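PDB 4PYR: putative branched-chain amino acid ABC transporter from Chromobacterium violaceum, which is of uncertain function but belongs to the LppC lipoprotein family with a periplasmic-binding-protein fold, binds glutathione in the crystal, and may regulate an enzyme. Local coordinates for residues E109-Q112 / L113-M117. Numbering follows the deposited sequence.
Sequences EARQ and LARLM
L113 N donates to E109 O over 2.8 Å, one of four i to i+4 backbone bonds that join 109-112 to 113-116 in a regular piece of alpha-helix 106-119. The CB of L113 rests against the same carbonyl, 3.5 Å from E109 O, while its isobutyl end, with CG anti to the backbone N (chi1 -167°), leads off the helix onto Y200 and T202. E109 itself turns away: its carboxylate is held by R292 in a salt bridge and by S203 in a hydrogen bond.

A114 N reaches A110 O at 3.2 Å. A110 faces L138 and A141 of helix 133-150, so this side of the helix packs on helix 133-150 within the mixed-sheet lobe, one of the two lobes of a periplasmic-binding-protein fold; the glutathione site lies near the helix's N-terminal end.

R115 makes the main side-chain contact. Its N bonds to R111 O at 3.1 Å, and a bend at chi3 (-74°) folds the guanidinium back along the preceding turn. One face of that group lies over R111 O and Q112 N, both offset toward its rim. NH2 comes within 3.3 Å of Q112 CG, and NH1 approaches R111 CB at 3.8 Å; NH1 is also salt-bridged to E145, which R111 touches too. The Q112 amide plane lies nearly parallel to the guanidinium, 5° apart. Its OE1 accepts a hydrogen bond from L294 N and its NE2 donates weakly to R292 O and G108 O, so the amide is held by strand 290-298 and its own helix rather than by R115.

L116 N makes the last of the four bonds, to Q112 O at 2.8 Å, and its CB sits 3.7 Å from that oxygen before the side chain passes on to Y200 and A296; M117 N to L113 O carries the ladder on.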
ATOM      1  N   GLU A 109       2.178   2.645  -6.153  1.00 19.62           N
ATOM      2  CA  GLU A 109       3.616   2.541  -6.097  1.00 18.36           C
ATOM      3  C   GLU A 109       4.222   2.656  -7.506  1.00 18.04           C
ATOM      4  O   GLU A 109       5.252   3.312  -7.708  1.00 17.47           O
ATOM      5  CB  GLU A 109       4.006   1.224  -5.433  1.00 18.35           C
ATOM      6  CG  GLU A 109       3.547   1.126  -3.990  1.00 20.80           C
ATOM      7  CD  GLU A 109       4.138  -0.042  -3.238  1.00 21.53           C
ATOM      8  OE1 GLU A 109       5.040  -0.677  -3.814  1.00 22.56           O
ATOM      9  OE2 GLU A 109       3.731  -0.251  -2.073  1.00 21.92           O
ATOM     10  N   ALA A 110       3.527   2.100  -8.507  1.00 16.84           N
ATOM     11  CA  ALA A 110       4.022   2.200  -9.883  1.00 16.91           C
ATOM     12  C   ALA A 110       4.068   3.641 -10.324  1.00 17.12           C
ATOM     13  O   ALA A 110       5.023   4.051 -10.967  1.00 16.68           O
ATOM     14  CB  ALA A 110       3.153   1.388 -10.822  1.00 17.61           C
ATOM     15  N   ARG A 111       3.011   4.406  -9.984  1.00 18.33           N
ATOM     16  CA  ARG A 111       2.977   5.794 -10.389  1.00 19.80           C
ATOM     17  C   ARG A 111       4.136   6.562  -9.750  1.00 19.35           C
ATOM     18  O   ARG A 111       4.837   7.346 -10.397  1.00 21.58           O
ATOM     19  CB  ARG A 111       1.648   6.398  -9.969  1.00 22.21           C
ATOM     20  CG  ARG A 111       0.498   5.980 -10.845  1.00 23.30           C
ATOM     21  CD  ARG A 111      -0.682   6.909 -10.562  1.00 29.47           C
ATOM     22  NE  ARG A 111      -1.430   6.398  -9.424  1.00 29.91           N
ATOM     23  CZ  ARG A 111      -2.296   5.385  -9.506  1.00 25.46           C
ATOM     24  NH1 ARG A 111      -2.557   4.791 -10.677  1.00 37.89           N
ATOM     25  NH2 ARG A 111      -2.920   4.977  -8.417  1.00 34.09           N
ATOM     26  N   GLN A 112       4.327   6.374  -8.454  1.00 19.16           N
ATOM     27  CA  GLN A 112       5.439   6.980  -7.808  1.00 20.49           C
ATOM     28  C   GLN A 112       6.785   6.616  -8.363  1.00 18.57           C
ATOM     29  O   GLN A 112       7.634   7.490  -8.506  1.00 23.10           O
ATOM     30  CB  GLN A 112       5.396   6.652  -6.361  1.00 21.86           C
ATOM     31  CG  GLN A 112       4.307   7.465  -5.681  1.00 26.99           C
ATOM     32  CD  GLN A 112       4.334   7.133  -4.232  1.00 29.63           C
ATOM     33  OE1 GLN A 112       5.349   7.404  -3.553  1.00 31.62           O
ATOM     34  NE2 GLN A 112       3.278   6.453  -3.752  1.00 34.35           N
ATOM     35  N   LEU A 113       6.962   5.345  -8.712  1.00 19.10           N
ATOM     36  CA  LEU A 113       8.230   4.951  -9.266  1.00 18.31           C
ATOM     37  C   LEU A 113       8.551   5.719 -10.562  1.00 17.64           C
ATOM     38  O   LEU A 113       9.681   6.133 -10.777  1.00 17.87           O
ATOM     39  CB  LEU A 113       8.249   3.454  -9.532  1.00 17.51           C
ATOM     40  CG  LEU A 113       9.636   2.904  -9.818  1.00 17.65           C
ATOM     41  CD1 LEU A 113      10.493   2.967  -8.568  1.00 18.74           C
ATOM     42  CD2 LEU A 113       9.461   1.489 -10.349  1.00 18.72           C
ATOM     43  N   ALA A 114       7.540   5.934 -11.399  1.00 17.92           N
ATOM     44  CA  ALA A 114       7.746   6.733 -12.574  1.00 19.95           C
ATOM     45  C   ALA A 114       8.172   8.134 -12.193  1.00 18.62           C
ATOM     46  O   ALA A 114       9.064   8.678 -12.810  1.00 19.28           O
ATOM     47  CB  ALA A 114       6.487   6.774 -13.419  1.00 17.88           C
ATOM     48  N   ARG A 115       7.496   8.743 -11.208  1.00 21.91           N
ATOM     49  CA  ARG A 115       7.898  10.051 -10.738  1.00 24.32           C
ATOM     50  C   ARG A 115       9.319  10.106 -10.156  1.00 21.01           C
ATOM     51  O   ARG A 115      10.057  11.058 -10.434  1.00 23.34           O
ATOM     52  CB  ARG A 115       6.838  10.586  -9.754  1.00 24.27           C
ATOM     53  CG  ARG A 115       5.480  10.795 -10.432  1.00 27.70           C
ATOM     54  CD  ARG A 115       4.556  11.668  -9.609  1.00 31.45           C
ATOM     55  NE  ARG A 115       4.028  10.969  -8.445  1.00 32.19           N
ATOM     56  CZ  ARG A 115       2.881  10.277  -8.432  1.00 35.70           C
ATOM     57  NH1 ARG A 115       2.126  10.161  -9.521  1.00 39.32           N
ATOM     58  NH2 ARG A 115       2.493   9.679  -7.313  1.00 36.82           N
ATOM     59  N   LEU A 116       9.707   9.066  -9.409  1.00 21.06           N
ATOM     60  CA  LEU A 116      11.071   8.960  -8.846  1.00 23.07           C
ATOM     61  C   LEU A 116      12.099   8.942  -9.956  1.00 21.94           C
ATOM     62  O   LEU A 116      13.151   9.610  -9.901  1.00 21.09           O
ATOM     63  CB  LEU A 116      11.266   7.694  -7.977  1.00 23.00           C
ATOM     64  CG  LEU A 116      12.704   7.365  -7.503  1.00 23.14           C
ATOM     65  CD1 LEU A 116      13.273   8.445  -6.603  1.00 32.37           C
ATOM     66  CD2 LEU A 116      12.715   6.024  -6.792  1.00 23.11           C
HETATM   67  N   MSE A 117      11.800   8.149 -10.977  1.00 19.74           N
HETATM   68  CA  MSE A 117      12.745   8.043 -12.049  1.00 20.40           C
HETATM   69  C   MSE A 117      12.895   9.292 -12.847  1.00 21.19           C
HETATM   70  O   MSE A 117      13.998   9.619 -13.311  1.00 21.39           O
HETATM   71  CB  MSE A 117      12.336   6.850 -12.859  1.00 17.57           C
HETATM   72  CG  MSE A 117      12.742   5.530 -12.187  1.00 18.57           C
HETATM   73 SE   MSE A 117      12.071   3.938 -13.094  1.00 21.68          SE
HETATM   74  CE  MSE A 117      13.589   3.797 -14.347  1.00 21.45           C
TER